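Local structure of ATP-dependent DNA helicase (Mycobacterium smegmatis, 5V9X) at residues A110-R115 / L387-G392; E114-T119 / D370-R375; E192-A197 / G409-G414. The protein uses ATP hydrolysis to unwind RNA:DNA duplexes, tracking 3'-to-5' along a single strand of DNA. All blocks are in the same frame, centred on the assembly; numbering follows the deposited sequence.

Contact 1 (A110-R115 / L387-G392); sequences AVDVER and LGIDMG. With ANP (phosphoaminophosphonic acid-adenylate ester), chain C.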
loop_
_atom_site.group_PDB
_atom_site.type_symbol
_atom_site.label_atom_id
_atom_site.label_comp_id
_atom_site.label_asym_id
_atom_site.label_seq_id
_atom_site.Cartn_x
_atom_site.Cartn_y
_atom_site.Cartn_z
ATOM N N ALA A 110 -13.524 5.281 -7.626
ATOM C CA ALA A 110 -14.740 4.646 -8.123
ATOM C C ALA A 110 -15.798 5.682 -8.478
ATOM O O ALA A 110 -16.447 5.586 -9.527
ATOM C CB ALA A 110 -15.279 3.662 -7.085
ATOM N N VAL A 111 -15.978 6.687 -7.619
ATOM C CA VAL A 111 -16.948 7.741 -7.896
ATOM C C VAL A 111 -16.467 8.628 -9.039
ATOM O O VAL A 111 -17.263 9.077 -9.873
ATOM C CB VAL A 111 -17.222 8.550 -6.614
ATOM C CG1 VAL A 111 -17.995 9.819 -6.927
ATOM C CG2 VAL A 111 -17.981 7.698 -5.607
ATOM N N ASP A 112 -15.159 8.885 -9.110
ATOM C CA ASP A 112 -14.641 9.722 -10.186
ATOM C C ASP A 112 -14.779 9.042 -11.542
ATOM O O ASP A 112 -15.008 9.720 -12.552
ATOM C CB ASP A 112 -13.181 10.089 -9.918
ATOM C CG ASP A 112 -12.729 11.291 -10.722
ATOM O OD1 ASP A 112 -13.383 12.352 -10.621
ATOM O OD2 ASP A 112 -11.718 11.182 -11.448
ATOM N N VAL A 113 -14.650 7.714 -11.590
ATOM C CA VAL A 113 -14.859 7.000 -12.845
ATOM C C VAL A 113 -16.315 7.104 -13.280
ATOM O O VAL A 113 -16.609 7.277 -14.470
ATOM C CB VAL A 113 -14.410 5.533 -12.714
ATOM C CG1 VAL A 113 -14.784 4.750 -13.957
ATOM C CG2 VAL A 113 -12.914 5.456 -12.485
ATOM N N GLU A 114 -17.250 7.004 -12.329
ATOM C CA GLU A 114 -18.663 7.115 -12.677
ATOM C C GLU A 114 -18.968 8.466 -13.302
ATOM O O GLU A 114 -19.695 8.550 -14.299
ATOM C CB GLU A 114 -19.541 6.898 -11.446
ATOM C CG GLU A 114 -21.022 7.099 -11.740
ATOM C CD GLU A 114 -21.901 7.018 -10.509
ATOM O OE1 GLU A 114 -21.423 7.357 -9.406
ATOM O OE2 GLU A 114 -23.076 6.615 -10.649
ATOM N N ARG A 115 -18.415 9.536 -12.730
ATOM C CA ARG A 115 -18.659 10.870 -13.265
ATOM C C ARG A 115 -18.010 11.043 -14.634
ATOM O O ARG A 115 -18.601 11.651 -15.533
ATOM C CB ARG A 115 -18.144 11.921 -12.286
ATOM C CG ARG A 115 -18.341 13.345 -12.749
ATOM C CD ARG A 115 -18.145 14.320 -11.610
ATOM N NE ARG A 115 -18.457 15.684 -12.023
ATOM C CZ ARG A 115 -18.511 16.724 -11.200
ATOM N NH1 ARG A 115 -18.271 16.567 -9.904
ATOM N NH2 ARG A 115 -18.805 17.925 -11.675
ATOM N N LEU A 387 -4.771 7.628 -6.255
ATOM C CA LEU A 387 -4.846 6.903 -7.513
ATOM C C LEU A 387 -5.999 7.388 -8.380
ATOM O O LEU A 387 -7.070 7.738 -7.874
ATOM C CB LEU A 387 -5.004 5.401 -7.254
ATOM C CG LEU A 387 -3.901 4.762 -6.412
ATOM C CD1 LEU A 387 -4.375 3.441 -5.830
ATOM C CD2 LEU A 387 -2.652 4.560 -7.252
ATOM N N GLY A 388 -5.759 7.412 -9.690
ATOM C CA GLY A 388 -6.821 7.409 -10.675
ATOM C C GLY A 388 -7.586 8.690 -10.928
ATOM O O GLY A 388 -7.924 8.968 -12.083
ATOM N N ILE A 389 -7.875 9.468 -9.879
ATOM C CA ILE A 389 -8.764 10.618 -10.018
ATOM C C ILE A 389 -8.244 11.557 -11.097
ATOM O O ILE A 389 -7.030 11.702 -11.293
ATOM C CB ILE A 389 -8.930 11.359 -8.680
ATOM C CG1 ILE A 389 -7.579 11.868 -8.174
ATOM C CG2 ILE A 389 -9.604 10.465 -7.654
ATOM C CD1 ILE A 389 -7.685 12.845 -7.034
ATOM N N ASP A 390 -9.170 12.187 -11.816
ATOM C CA ASP A 390 -8.859 13.051 -12.953
ATOM C C ASP A 390 -9.429 14.440 -12.670
ATOM O O ASP A 390 -10.485 14.819 -13.184
ATOM C CB ASP A 390 -9.413 12.455 -14.244
ATOM C CG ASP A 390 -9.234 13.374 -15.428
ATOM O OD1 ASP A 390 -8.088 13.806 -15.678
ATOM O OD2 ASP A 390 -10.241 13.666 -16.107
ATOM N N MET A 391 -8.721 15.200 -11.842
ATOM C CA MET A 391 -9.118 16.557 -11.481
ATOM C C MET A 391 -8.352 17.519 -12.381
ATOM O O MET A 391 -7.182 17.823 -12.132
ATOM C CB MET A 391 -8.840 16.823 -10.006
ATOM C CG MET A 391 -9.443 15.796 -9.062
ATOM S SD MET A 391 -11.244 15.808 -9.088
ATOM C CE MET A 391 -11.623 14.535 -7.887
ATOM N N GLY A 392 -9.020 18.004 -13.429
ATOM C CA GLY A 392 -8.383 18.869 -14.409
ATOM C C GLY A 392 -7.944 20.219 -13.881
ATOM O O GLY A 392 -7.227 20.934 -14.588
HETATM P PG ANP C . -4.046 7.460 -14.191
HETATM O O1G ANP C . -3.626 8.399 -13.106
HETATM O O2G ANP C . -5.243 6.567 -13.687
HETATM O O3G ANP C . -2.829 6.532 -14.598
HETATM P PB ANP C . -5.089 7.380 -16.753
HETATM O O1B ANP C . -6.169 6.392 -16.227
HETATM O O2B ANP C . -3.947 6.620 -17.335
HETATM N N3B ANP C . -4.549 8.371 -15.520
HETATM P PA ANP C . -7.168 8.868 -17.666
HETATM O O1A ANP C . -7.476 9.257 -16.267
HETATM O O2A ANP C . -8.104 7.801 -18.230
HETATM O O3A ANP C . -5.707 8.282 -17.854
HETATM O "O5'" ANP C . -7.176 10.150 -18.592
HETATM C "C5'" ANP C . -6.407 11.381 -18.377
HETATM C "C4'" ANP C . -7.209 12.555 -18.883
HETATM O "O4'" ANP C . -7.087 12.671 -20.325
HETATM C "C3'" ANP C . -8.705 12.426 -18.628
HETATM O "O3'" ANP C . -9.284 13.720 -18.571
HETATM C "C2'" ANP C . -9.188 11.703 -19.885
HETATM O "O2'" ANP C . -10.618 11.653 -20.009
HETATM C "C1'" ANP C . -8.339 12.411 -20.945
HETATM N N9 ANP C . -8.078 11.654 -22.173
HETATM C C8 ANP C . -8.313 10.327 -22.428
HETATM N N7 ANP C . -7.947 9.939 -23.627
HETATM C C5 ANP C . -7.448 11.094 -24.207
HETATM C C6 ANP C . -6.899 11.357 -25.476
HETATM N N6 ANP C . -6.758 10.432 -26.428
HETATM N N1 ANP C . -6.496 12.624 -25.737
HETATM C C2 ANP C . -6.633 13.552 -24.785
HETATM N N3 ANP C . -7.136 13.420 -23.555
HETATM C C4 ANP C . -7.524 12.160 -23.325
#
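D112, on a helix of the first RecA-like domain, accepts the main-chain N-H of D390 in the second, a residue that itself holds the nucleotide. D390 N donates to D112 OD2 at 2.8 Å, with an N-H...O angle of 156°. The donor approaches on the syn side of the carboxylate, tilted 32° from its plane. CG of D112 stands anti to the backbone N (chi1 -161°), which carries the carboxylate off helix 107-116 and over the main chain of 389-390; I389 CA lies 3.3 Å from D112 OD2. The other oxygen, D112 OD1, has the methyl end of M391 beside it (CE at 3.9 Å). The loop, with its LGID sequence, appears to be helicase motif V, and helix 107-116 starts within the sequence that probably corresponds to motif Ia, so the bond spans the cleft between the two domains in which superfamily 2 helicases bind ATP. On the far side of the loop, D390 OD2 accepts a hydrogen bond from the ribose hydroxyl O3' of AMP-PNP at 2.6 Å, while D390 OD1 is held by H418. G388, with positive phi, brings its CA to 3.5 Å from O2G of the terminal phosphate. The D112 and D390 carboxylates are kept 5.5 Å apart (OD2 to OD2), a like-charge pair that K372 probably eases through a salt bridge to D112 OD1 and a hydrogen bond to the carbonyl of D390.

Contact 2 (E114-T119 / D370-R375); sequences ERNLRT and DLKSGR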
loop_
_atom_site.group_PDB
_atom_site.type_symbol
_atom_site.label_atom_id
_atom_site.label_comp_id
_atom_site.label_asym_id
_atom_site.label_seq_id
_atom_site.Cartn_x
_atom_site.Cartn_y
_atom_site.Cartn_z
ATOM N N GLU A 114 -17.250 7.004 -12.329
ATOM C CA GLU A 114 -18.663 7.115 -12.677
ATOM C C GLU A 114 -18.968 8.466 -13.302
ATOM O O GLU A 114 -19.695 8.550 -14.299
ATOM C CB GLU A 114 -19.541 6.898 -11.446
ATOM C CG GLU A 114 -21.022 7.099 -11.740
ATOM C CD GLU A 114 -21.901 7.018 -10.509
ATOM O OE1 GLU A 114 -21.423 7.357 -9.406
ATOM O OE2 GLU A 114 -23.076 6.615 -10.649
ATOM N N ARG A 115 -18.415 9.536 -12.730
ATOM C CA ARG A 115 -18.659 10.870 -13.265
ATOM C C ARG A 115 -18.010 11.043 -14.634
ATOM O O ARG A 115 -18.601 11.651 -15.533
ATOM C CB ARG A 115 -18.144 11.921 -12.286
ATOM C CG ARG A 115 -18.341 13.345 -12.749
ATOM C CD ARG A 115 -18.145 14.320 -11.610
ATOM N NE ARG A 115 -18.457 15.684 -12.023
ATOM C CZ ARG A 115 -18.511 16.724 -11.200
ATOM N NH1 ARG A 115 -18.271 16.567 -9.904
ATOM N NH2 ARG A 115 -18.805 17.925 -11.675
ATOM N N ASN A 116 -16.801 10.507 -14.813
ATOM C CA ASN A 116 -16.077 10.678 -16.067
ATOM C C ASN A 116 -16.613 9.804 -17.192
ATOM O O ASN A 116 -16.337 10.090 -18.363
ATOM C CB ASN A 116 -14.590 10.394 -15.862
ATOM C CG ASN A 116 -13.836 11.605 -15.350
ATOM O OD1 ASN A 116 -13.866 11.912 -14.159
ATOM N ND2 ASN A 116 -13.155 12.304 -16.254
ATOM N N LEU A 117 -17.360 8.744 -16.878
ATOM C CA LEU A 117 -17.989 7.962 -17.935
ATOM C C LEU A 117 -19.167 8.686 -18.569
ATOM O O LEU A 117 -19.682 8.223 -19.593
ATOM C CB LEU A 117 -18.448 6.606 -17.398
ATOM C CG LEU A 117 -17.364 5.563 -17.132
ATOM C CD1 LEU A 117 -17.974 4.333 -16.489
ATOM C CD2 LEU A 117 -16.637 5.196 -18.418
ATOM N N ARG A 118 -19.605 9.804 -17.987
ATOM C CA ARG A 118 -20.702 10.555 -18.581
ATOM C C ARG A 118 -20.281 11.218 -19.887
ATOM O O ARG A 118 -21.103 11.358 -20.798
ATOM C CB ARG A 118 -21.221 11.591 -17.586
ATOM C CG ARG A 118 -21.801 10.980 -16.320
ATOM C CD ARG A 118 -22.509 12.023 -15.472
ATOM N NE ARG A 118 -23.624 11.450 -14.719
ATOM C CZ ARG A 118 -23.545 11.034 -13.459
ATOM N NH1 ARG A 118 -22.399 11.127 -12.793
ATOM N NH2 ARG A 118 -24.614 10.526 -12.862
ATOM N N THR A 119 -19.014 11.614 -20.006
ATOM C CA THR A 119 -18.554 12.239 -21.244
ATOM C C THR A 119 -18.657 11.308 -22.448
ATOM O O THR A 119 -19.222 11.732 -23.472
ATOM C CB THR A 119 -17.129 12.773 -21.059
ATOM O OG1 THR A 119 -17.120 13.760 -20.022
ATOM C CG2 THR A 119 -16.616 13.396 -22.351
ATOM N N ASP A 370 -16.187 19.941 -5.197
ATOM C CA ASP A 370 -15.573 21.263 -5.266
ATOM C C ASP A 370 -14.150 21.212 -5.808
ATOM O O ASP A 370 -13.666 22.219 -6.337
ATOM C CB ASP A 370 -15.593 21.926 -3.888
ATOM C CG ASP A 370 -16.991 22.303 -3.447
ATOM O OD1 ASP A 370 -17.892 22.352 -4.310
ATOM O OD2 ASP A 370 -17.191 22.552 -2.239
ATOM N N LEU A 371 -13.472 20.069 -5.686
ATOM C CA LEU A 371 -12.171 19.902 -6.322
ATOM C C LEU A 371 -12.318 19.662 -7.819
ATOM O O LEU A 371 -11.532 20.188 -8.616
ATOM C CB LEU A 371 -11.413 18.744 -5.672
ATOM C CG LEU A 371 -9.991 18.460 -6.157
ATOM C CD1 LEU A 371 -9.083 19.644 -5.873
ATOM C CD2 LEU A 371 -9.452 17.201 -5.501
ATOM N N LYS A 372 -13.318 18.867 -8.210
ATOM C CA LYS A 372 -13.569 18.609 -9.623
ATOM C C LYS A 372 -13.834 19.897 -10.392
ATOM O O LYS A 372 -13.451 20.012 -11.562
ATOM C CB LYS A 372 -14.750 17.645 -9.768
ATOM C CG LYS A 372 -14.894 17.007 -11.142
ATOM C CD LYS A 372 -13.778 16.010 -11.404
ATOM C CE LYS A 372 -14.076 15.131 -12.604
ATOM N NZ LYS A 372 -13.054 14.058 -12.762
ATOM N N SER A 373 -14.469 20.878 -9.752
ATOM C CA SER A 373 -14.819 22.137 -10.397
ATOM C C SER A 373 -13.800 23.242 -10.146
ATOM O O SER A 373 -13.965 24.348 -10.671
ATOM C CB SER A 373 -16.202 22.598 -9.928
ATOM O OG SER A 373 -16.209 22.835 -8.530
ATOM N N GLY A 374 -12.757 22.979 -9.364
ATOM C CA GLY A 374 -11.779 23.996 -9.049
ATOM C C GLY A 374 -12.207 25.000 -8.004
ATOM O O GLY A 374 -11.411 25.883 -7.661
ATOM N N ARG A 375 -13.439 24.900 -7.491
ATOM C CA ARG A 375 -13.881 25.793 -6.423
ATOM C C ARG A 375 -12.970 25.694 -5.206
ATOM O O ARG A 375 -12.718 26.695 -4.525
ATOM C CB ARG A 375 -15.321 25.466 -6.027
ATOM C CG ARG A 375 -16.360 25.754 -7.092
ATOM C CD ARG A 375 -16.891 27.170 -6.977
ATOM N NE ARG A 375 -17.939 27.437 -7.958
ATOM C CZ ARG A 375 -18.460 28.639 -8.184
ATOM N NH1 ARG A 375 -18.031 29.691 -7.498
ATOM N NH2 ARG A 375 -19.408 28.789 -9.100
#
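K372 reaches from the last turn of helix 361-372 across to N116, and its two ends sit in very different surroundings. The inner end is polar and well gripped: K372 NZ donates to N116 OD1 at 2.7 Å, in the carbonyl plane and on a lone pair, with a C=O...N angle of 134°. N116 OD1 is thus one of three oxygens gathered round the ammonium. The lysine chain leaves its helix with CG anti to the backbone N and then bends at chi2 (70°), which directs NZ into this group. Helix 361-372 belongs to the second RecA-like domain and N116, on helix 107-116, to the first, so the lysine crosses from one domain to the other beside the ATP cleft. N116 ND2 has a weak hydrogen bond to D390 OD2. Towards solvent the contact is looser and made by van der Waals packing of the R115 guanidinium face on K372 CG and CB. The extended, exposed R115 runs past K372 in the opposite direction, and K372 CG lies 3.6 Å above the plane of the R115 guanidinium, over its centre. R115 NE and K372 NZ stay 5.7 Å apart, and R115 NH1 finds a bound glycerol and a long, weak ion pair with D369.

Contact 3 (E192-A197 / G409-G414); sequences EVHAVA and GLQRVG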
loop_
_atom_site.group_PDB
_atom_site.type_symbol
_atom_site.label_atom_id
_atom_site.label_comp_id
_atom_site.label_asym_id
_atom_site.label_seq_id
_atom_site.Cartn_x
_atom_site.Cartn_y
_atom_site.Cartn_z
ATOM N N GLU A 192 -5.678 0.214 -11.339
ATOM C CA GLU A 192 -4.608 0.337 -10.349
ATOM C C GLU A 192 -4.251 -1.028 -9.762
ATOM O O GLU A 192 -4.187 -1.216 -8.546
ATOM C CB GLU A 192 -4.991 1.330 -9.249
ATOM C CG GLU A 192 -5.537 2.654 -9.762
ATOM C CD GLU A 192 -4.553 3.404 -10.640
ATOM O OE1 GLU A 192 -3.330 3.169 -10.517
ATOM O OE2 GLU A 192 -5.006 4.234 -11.459
ATOM N N VAL A 193 -4.011 -1.990 -10.657
ATOM C CA VAL A 193 -3.810 -3.375 -10.246
ATOM C C VAL A 193 -2.552 -3.546 -9.399
ATOM O O VAL A 193 -2.453 -4.509 -8.627
ATOM C CB VAL A 193 -3.785 -4.278 -11.496
ATOM C CG1 VAL A 193 -2.605 -3.926 -12.388
ATOM C CG2 VAL A 193 -3.769 -5.751 -11.111
ATOM N N HIS A 194 -1.589 -2.628 -9.504
ATOM C CA HIS A 194 -0.383 -2.725 -8.691
ATOM C C HIS A 194 -0.676 -2.522 -7.210
ATOM O O HIS A 194 0.071 -3.018 -6.361
ATOM C CB HIS A 194 0.639 -1.689 -9.144
ATOM C CG HIS A 194 0.304 -0.303 -8.701
ATOM N ND1 HIS A 194 -0.723 0.426 -9.259
ATOM C CD2 HIS A 194 0.835 0.476 -7.730
ATOM C CE1 HIS A 194 -0.799 1.602 -8.663
ATOM N NE2 HIS A 194 0.136 1.659 -7.732
ATOM N N ALA A 195 -1.745 -1.795 -6.880
ATOM C CA ALA A 195 -2.017 -1.442 -5.492
ATOM C C ALA A 195 -2.469 -2.628 -4.650
ATOM O O ALA A 195 -2.464 -2.526 -3.417
ATOM C CB ALA A 195 -3.068 -0.333 -5.432
ATOM N N VAL A 196 -2.859 -3.738 -5.270
ATOM C CA VAL A 196 -3.300 -4.921 -4.540
ATOM C C VAL A 196 -2.512 -6.170 -4.901
ATOM O O VAL A 196 -2.651 -7.189 -4.207
ATOM C CB VAL A 196 -4.809 -5.181 -4.747
ATOM C CG1 VAL A 196 -5.635 -4.013 -4.232
ATOM C CG2 VAL A 196 -5.105 -5.445 -6.217
ATOM N N ALA A 197 -1.680 -6.126 -5.945
ATOM C CA ALA A 197 -1.065 -7.342 -6.469
ATOM C C ALA A 197 -0.239 -8.064 -5.411
ATOM O O ALA A 197 -0.246 -9.299 -5.348
ATOM C CB ALA A 197 -0.198 -7.005 -7.683
ATOM N N GLY A 409 4.725 7.853 -4.889
ATOM C CA GLY A 409 5.111 9.208 -5.252
ATOM C C GLY A 409 4.816 9.528 -6.706
ATOM O O GLY A 409 4.426 10.649 -7.038
ATOM N N LEU A 410 4.998 8.546 -7.593
ATOM C CA LEU A 410 4.638 8.730 -8.994
ATOM C C LEU A 410 3.129 8.774 -9.182
ATOM O O LEU A 410 2.635 9.477 -10.071
ATOM C CB LEU A 410 5.241 7.611 -9.843
ATOM C CG LEU A 410 6.743 7.681 -10.118
ATOM C CD1 LEU A 410 7.230 6.381 -10.728
ATOM C CD2 LEU A 410 7.054 8.853 -11.035
ATOM N N GLN A 411 2.384 8.025 -8.369
ATOM C CA GLN A 411 0.930 8.053 -8.469
ATOM C C GLN A 411 0.353 9.330 -7.869
ATOM O O GLN A 411 -0.566 9.929 -8.440
ATOM C CB GLN A 411 0.337 6.820 -7.785
ATOM C CG GLN A 411 0.609 5.513 -8.519
ATOM C CD GLN A 411 -0.217 5.364 -9.787
ATOM O OE1 GLN A 411 -0.985 6.258 -10.157
ATOM N NE2 GLN A 411 -0.065 4.228 -10.459
ATOM N N ARG A 412 0.892 9.768 -6.730
ATOM C CA ARG A 412 0.383 10.967 -6.072
ATOM C C ARG A 412 0.643 12.210 -6.915
ATOM O O ARG A 412 -0.279 12.972 -7.223
ATOM C CB ARG A 412 1.007 11.105 -4.681
ATOM C CG ARG A 412 0.499 10.074 -3.685
ATOM C CD ARG A 412 1.067 10.293 -2.295
ATOM N NE ARG A 412 0.714 9.199 -1.396
ATOM C CZ ARG A 412 1.044 9.147 -0.110
ATOM N NH1 ARG A 412 1.736 10.135 0.441
ATOM N NH2 ARG A 412 0.679 8.107 0.628
ATOM N N VAL A 413 1.903 12.432 -7.301
ATOM C CA VAL A 413 2.234 13.592 -8.127
ATOM C C VAL A 413 1.485 13.539 -9.452
ATOM O O VAL A 413 1.178 14.581 -10.045
ATOM C CB VAL A 413 3.760 13.681 -8.333
ATOM C CG1 VAL A 413 4.119 14.795 -9.310
ATOM C CG2 VAL A 413 4.462 13.902 -6.997
ATOM N N GLY A 414 1.151 12.336 -9.923
ATOM C CA GLY A 414 0.403 12.192 -11.161
ATOM C C GLY A 414 -0.958 12.859 -11.151
ATOM O O GLY A 414 -1.502 13.141 -12.223
#
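Q411 pushes its amide into the angle between H194 and E192. Its NE2 comes to 3.3 Å from H194 CE1, with the amide and imidazole planes only 10° apart; the two side chains arrive from opposite directions, and NE2 stands oblique to the ring. To E192 the same amide turns quite differently: its plane is 89° from the carboxylate plane, and Q411 NE2 lies 3.4 Å from E192 OE1. That oxygen also sits in the plane of the H194 ring, at its edge, so the three polar groups form one small cluster. Bends put the ends there. Q411 folds at chi2 (-73°) off helix 406-413, E192 folds at chi2 as well, and CG of H194 lies between its backbone N and carbonyl carbon. The backbone helps: E192 has left-handed phi and psi, and its carbonyl oxygen accepts A195 N at 3.0 Å, a turn leading into the weakly bonded helix of about 194-197.

In the next shell, Q411 NE2 is hydrogen-bonded to T228 OG1, which helps to set the rotation of the amide, and L387 packs against both E192 and Q411. Residues 191-194 (DEVH) form the DEAH-box motif II of the first RecA-like domain, whereas Q411 appears to open motif VI of the second; T228 probably belongs to motif III. Beyond Q411, its carbonyl oxygen bonds R415 NE, while R415 NH2 bonds the nucleotide, as expected of a motif VI arginine. E192 lies about 3 Å, nearest atoms, from both magnesium and AMP-PNP. With its amide between the E192 carboxylate and the H194 ring, beside metal and nucleotide, Q411 probably lets motif VI respond to the state of motif II, consistent with sensing of domain closure at the ATP site.

How the contacts relate
All three contacts join the two RecA-like domains round AMP-PNP: contact 1 along the nucleotide from ribose to terminal phosphate, contact 2 farther out, contact 3 at the magnesium and terminal phosphate. Contacts 1 and 2 share helix 107-116 and have centres about 7 Å apart; K372 NZ joins them directly, 2.7 Å from D390 O and 2.8 Å from D112 OD1, and M391 SD packs on K372 CD. Contact 3, its centre about 14 Å from that of contact 1, meets it mainly through L387, whose CD2 is 3.6 Å from Q411 CD, with G388 N also near E192 OE2. Contacts 2 and 3 do not touch (centres about 21 Å apart); loop 387-392 lies between them, touching K372 through D390 and M391 and Q411 through L387.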